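Long-range contact in putative dehydrogenase (PDB 6UUG), which oxidises methanesulfinate as the monooxygenase of a two-component, flavin-dependent system in bacterial sulfur assimilation: residues H299-I310 / Q353-V364. Sequence-based numbering, arbitrary orientation.
Sequences HYGEFWVALEGI and QGLEICSRLFEV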
loop_
_atom_site.group_PDB
_atom_site.type_symbol
_atom_site.label_atom_id
_atom_site.label_comp_id
_atom_site.label_asym_id
_atom_site.label_seq_id
_atom_site.Cartn_x
_atom_site.Cartn_y
_atom_site.Cartn_z
ATOM N N HIS A 299 14.763 -1.226 0.585
ATOM C CA HIS A 299 14.062 -0.928 1.837
ATOM C C HIS A 299 14.574 0.354 2.465
ATOM O O HIS A 299 13.788 1.201 2.893
ATOM C CB HIS A 299 14.221 -2.052 2.854
ATOM C CG HIS A 299 13.314 -3.214 2.619
ATOM N ND1 HIS A 299 11.943 -3.092 2.606
ATOM C CD2 HIS A 299 13.584 -4.520 2.396
ATOM C CE1 HIS A 299 11.403 -4.280 2.391
ATOM N NE2 HIS A 299 12.376 -5.165 2.267
ATOM N N TYR A 300 15.900 0.495 2.578
ATOM C CA TYR A 300 16.441 1.712 3.180
ATOM C C TYR A 300 16.116 2.950 2.356
ATOM O O TYR A 300 15.895 4.024 2.933
ATOM C CB TYR A 300 17.952 1.566 3.402
ATOM C CG TYR A 300 18.231 0.934 4.750
ATOM C CD1 TYR A 300 18.191 1.698 5.904
ATOM C CD2 TYR A 300 18.472 -0.443 4.873
ATOM C CE1 TYR A 300 18.401 1.139 7.146
ATOM C CE2 TYR A 300 18.705 -1.016 6.128
ATOM C CZ TYR A 300 18.665 -0.222 7.250
ATOM O OH TYR A 300 18.875 -0.768 8.501
ATOM N N GLY A 301 16.073 2.825 1.023
ATOM C CA GLY A 301 15.655 3.949 0.196
ATOM C C GLY A 301 14.209 4.342 0.438
ATOM O O GLY A 301 13.876 5.523 0.470
ATOM N N GLU A 302 13.336 3.357 0.622
ATOM C CA GLU A 302 11.954 3.671 0.988
ATOM C C GLU A 302 11.864 4.302 2.375
ATOM O O GLU A 302 11.099 5.257 2.567
ATOM C CB GLU A 302 11.091 2.409 0.875
ATOM C CG GLU A 302 10.937 1.983 -0.589
ATOM C CD GLU A 302 10.032 0.799 -0.800
ATOM O OE1 GLU A 302 9.989 -0.092 0.066
ATOM O OE2 GLU A 302 9.392 0.743 -1.862
ATOM N N PHE A 303 12.641 3.814 3.350
ATOM C CA PHE A 303 12.662 4.483 4.650
ATOM C C PHE A 303 13.090 5.940 4.498
ATOM O O PHE A 303 12.527 6.839 5.141
ATOM C CB PHE A 303 13.616 3.782 5.611
ATOM C CG PHE A 303 13.269 2.337 5.886
ATOM C CD1 PHE A 303 11.981 1.860 5.690
ATOM C CD2 PHE A 303 14.247 1.463 6.310
ATOM C CE1 PHE A 303 11.672 0.517 5.929
ATOM C CE2 PHE A 303 13.954 0.126 6.560
ATOM C CZ PHE A 303 12.664 -0.350 6.358
ATOM N N TRP A 304 14.083 6.183 3.644
ATOM C CA TRP A 304 14.624 7.532 3.470
ATOM C C TRP A 304 13.580 8.472 2.890
ATOM O O TRP A 304 13.385 9.589 3.396
ATOM C CB TRP A 304 15.859 7.498 2.563
ATOM C CG TRP A 304 16.488 8.868 2.387
ATOM C CD1 TRP A 304 16.431 9.677 1.279
ATOM C CD2 TRP A 304 17.270 9.565 3.352
ATOM N NE1 TRP A 304 17.121 10.836 1.508
ATOM C CE2 TRP A 304 17.648 10.800 2.768
ATOM C CE3 TRP A 304 17.670 9.280 4.659
ATOM C CZ2 TRP A 304 18.435 11.736 3.445
ATOM C CZ3 TRP A 304 18.459 10.223 5.334
ATOM C CH2 TRP A 304 18.813 11.431 4.729
ATOM N N VAL A 305 12.905 8.037 1.826
ATOM C CA VAL A 305 11.892 8.876 1.190
ATOM C C VAL A 305 10.781 9.193 2.180
ATOM O O VAL A 305 10.318 10.335 2.269
ATOM C CB VAL A 305 11.353 8.191 -0.076
ATOM C CG1 VAL A 305 10.198 9.011 -0.685
ATOM C CG2 VAL A 305 12.500 8.037 -1.078
ATOM N N ALA A 306 10.347 8.193 2.950
ATOM C CA ALA A 306 9.322 8.434 3.965
ATOM C C ALA A 306 9.793 9.419 5.034
ATOM O O ALA A 306 9.095 10.393 5.359
ATOM C CB ALA A 306 8.909 7.102 4.598
ATOM N N LEU A 307 10.975 9.183 5.613
ATOM C CA LEU A 307 11.458 10.072 6.664
ATOM C C LEU A 307 11.646 11.494 6.153
ATOM O O LEU A 307 11.321 12.450 6.856
ATOM C CB LEU A 307 12.781 9.564 7.242
ATOM C CG LEU A 307 12.703 8.369 8.192
ATOM C CD1 LEU A 307 14.149 7.941 8.517
ATOM C CD2 LEU A 307 11.961 8.766 9.461
ATOM N N GLU A 308 12.201 11.654 4.951
ATOM C CA GLU A 308 12.443 13.003 4.442
ATOM C C GLU A 308 11.136 13.775 4.284
ATOM O O GLU A 308 11.045 14.945 4.674
ATOM C CB GLU A 308 13.206 12.934 3.119
ATOM C CG GLU A 308 14.679 12.583 3.313
ATOM C CD GLU A 308 15.472 13.715 3.957
ATOM O OE1 GLU A 308 16.038 14.544 3.205
ATOM O OE2 GLU A 308 15.538 13.776 5.204
ATOM N N GLY A 309 10.110 13.130 3.735
ATOM C CA GLY A 309 8.813 13.782 3.617
ATOM C C GLY A 309 8.220 14.173 4.961
ATOM O O GLY A 309 7.702 15.285 5.116
ATOM N N ILE A 310 8.275 13.257 5.949
ATOM C CA ILE A 310 7.762 13.576 7.288
ATOM C C ILE A 310 8.529 14.755 7.874
ATOM O O ILE A 310 7.938 15.691 8.423
ATOM C CB ILE A 310 7.863 12.364 8.232
ATOM C CG1 ILE A 310 7.071 11.178 7.712
ATOM C CG2 ILE A 310 7.305 12.733 9.604
ATOM C CD1 ILE A 310 7.473 9.917 8.415
ATOM N N GLN A 353 3.378 6.713 7.959
ATOM C CA GLN A 353 4.688 6.328 7.453
ATOM C C GLN A 353 5.636 5.954 8.589
ATOM O O GLN A 353 6.503 5.085 8.418
ATOM C CB GLN A 353 5.263 7.457 6.599
ATOM C CG GLN A 353 4.485 7.698 5.297
ATOM C CD GLN A 353 5.111 8.819 4.472
ATOM O OE1 GLN A 353 4.848 9.990 4.710
ATOM N NE2 GLN A 353 5.953 8.458 3.517
ATOM N N GLY A 354 5.495 6.593 9.748
ATOM C CA GLY A 354 6.314 6.220 10.889
ATOM C C GLY A 354 6.048 4.791 11.335
ATOM O O GLY A 354 6.974 4.023 11.592
ATOM N N LEU A 355 4.769 4.418 11.448
ATOM C CA LEU A 355 4.474 3.073 11.933
ATOM C C LEU A 355 4.961 2.026 10.948
ATOM O O LEU A 355 5.438 0.955 11.360
ATOM C CB LEU A 355 2.966 2.928 12.202
ATOM C CG LEU A 355 2.557 1.684 12.992
ATOM C CD1 LEU A 355 3.024 1.791 14.445
ATOM C CD2 LEU A 355 1.039 1.535 12.912
ATOM N N GLU A 356 4.900 2.344 9.651
ATOM C CA GLU A 356 5.389 1.427 8.624
ATOM C C GLU A 356 6.896 1.202 8.744
ATOM O O GLU A 356 7.376 0.070 8.607
ATOM C CB GLU A 356 5.029 1.972 7.244
ATOM C CG GLU A 356 5.631 1.187 6.074
ATOM C CD GLU A 356 5.107 -0.243 5.967
ATOM O OE1 GLU A 356 5.699 -1.026 5.188
ATOM O OE2 GLU A 356 4.116 -0.589 6.650
ATOM N N ILE A 357 7.664 2.267 9.003
ATOM C CA ILE A 357 9.101 2.084 9.230
ATOM C C ILE A 357 9.349 1.188 10.446
ATOM O O ILE A 357 10.202 0.290 10.415
ATOM C CB ILE A 357 9.797 3.451 9.379
ATOM C CG1 ILE A 357 9.741 4.210 8.059
ATOM C CG2 ILE A 357 11.237 3.269 9.858
ATOM C CD1 ILE A 357 10.228 5.672 8.179
ATOM N N CYS A 358 8.634 1.431 11.548
ATOM C CA CYS A 358 8.870 0.667 12.764
ATOM C C CYS A 358 8.527 -0.812 12.584
ATOM O O CYS A 358 9.069 -1.656 13.303
ATOM C CB CYS A 358 8.063 1.245 13.921
ATOM S SG CYS A 358 8.588 2.909 14.428
ATOM N N SER A 359 7.654 -1.138 11.636
ATOM C CA SER A 359 7.358 -2.542 11.342
ATOM C C SER A 359 8.320 -3.132 10.319
ATOM O O SER A 359 8.848 -4.241 10.504
ATOM C CB SER A 359 5.924 -2.681 10.819
ATOM O OG SER A 359 5.670 -4.033 10.394
ATOM N N ARG A 360 8.533 -2.418 9.219
ATOM C CA ARG A 360 9.266 -3.009 8.114
ATOM C C ARG A 360 10.767 -3.016 8.345
ATOM O O ARG A 360 11.468 -3.737 7.626
ATOM C CB ARG A 360 8.943 -2.290 6.807
ATOM C CG ARG A 360 8.743 -3.272 5.662
ATOM C CD ARG A 360 9.088 -2.671 4.334
ATOM N NE ARG A 360 8.468 -1.367 4.146
ATOM C CZ ARG A 360 8.959 -0.445 3.329
ATOM N NH1 ARG A 360 10.063 -0.711 2.643
ATOM N NH2 ARG A 360 8.354 0.734 3.204
ATOM N N LEU A 361 11.266 -2.288 9.357
ATOM C CA LEU A 361 12.699 -2.364 9.654
ATOM C C LEU A 361 13.119 -3.782 10.015
ATOM O O LEU A 361 14.285 -4.142 9.822
ATOM C CB LEU A 361 13.090 -1.390 10.775
ATOM C CG LEU A 361 12.595 -1.660 12.201
ATOM C CD1 LEU A 361 13.507 -2.653 12.962
ATOM C CD2 LEU A 361 12.487 -0.346 12.987
ATOM N N PHE A 362 12.197 -4.610 10.513
ATOM C CA PHE A 362 12.606 -5.962 10.858
ATOM C C PHE A 362 13.017 -6.768 9.639
ATOM O O PHE A 362 13.776 -7.733 9.786
ATOM C CB PHE A 362 11.486 -6.676 11.628
ATOM C CG PHE A 362 11.361 -6.230 13.067
ATOM C CD1 PHE A 362 12.125 -6.828 14.065
ATOM C CD2 PHE A 362 10.500 -5.188 13.421
ATOM C CE1 PHE A 362 12.022 -6.422 15.402
ATOM C CE2 PHE A 362 10.386 -4.774 14.761
ATOM C CZ PHE A 362 11.149 -5.386 15.751
ATOM N N GLU A 363 12.560 -6.397 8.441
ATOM C CA GLU A 363 12.984 -7.116 7.236
ATOM C C GLU A 363 14.437 -6.842 6.854
ATOM O O GLU A 363 14.997 -7.588 6.045
ATOM C CB GLU A 363 12.092 -6.769 6.051
ATOM C CG GLU A 363 10.673 -7.284 6.187
ATOM C CD GLU A 363 9.936 -7.288 4.861
ATOM O OE1 GLU A 363 8.710 -7.059 4.873
ATOM O OE2 GLU A 363 10.578 -7.529 3.811
ATOM N N VAL A 364 15.049 -5.787 7.377
ATOM C CA VAL A 364 16.465 -5.531 7.124
ATOM C C VAL A 364 17.338 -5.759 8.340
ATOM O O VAL A 364 18.571 -5.710 8.202
ATOM C CB VAL A 364 16.713 -4.111 6.568
ATOM C CG1 VAL A 364 15.949 -3.908 5.255
ATOM C CG2 VAL A 364 16.363 -3.065 7.601
#
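Arg360 of helix 333-360 reaches His299, Glu302 and Phe303 of helix 294-327. Its CB lies 4.0 Å from Phe303 CE1. A bend at chi3 then turns the chain, with CD passing 3.4 Å from His299 ND1. NE donates to Glu356 OE1, one turn back in the same helix, a salt bridge that uses the anti side of the carboxylate oxygen. At the tip, NH1 donates to His299 ND1 over 3.0 Å. This bond is fairly straight, at 161°, and lies in both the ring and guanidinium planes. The same NH1 sits 2.7 Å from Glu302 OE1. At 119° this hydrogen bond is weak, though the pair is a salt bridge, with carboxylate and guanidinium nearly perpendicular. Phe303 CE1 lies over the centre of one guanidinium face, the ring tilted obliquely from it. With ND1 as acceptor, the ring proton is probably on NE2, which hydrogen-bonds Asp393 of the third subunit, while Glu302 OE2 pairs with Arg352 of the second, so the polar cluster continues into two neighbouring subunits of the tetramer. Apolar packing flanks it: Val364 CG2 is 3.4 Å from Tyr300 CE2, and Ile357 CD1 is 3.7 Å from Leu307 CG. The axes of segments 299-310 and 353-360 run roughly antiparallel (152°), approaching to 10.0 Å, consistent with the antiparallel packing of the C-terminal helical bundle of the acyl-CoA dehydrogenase fold.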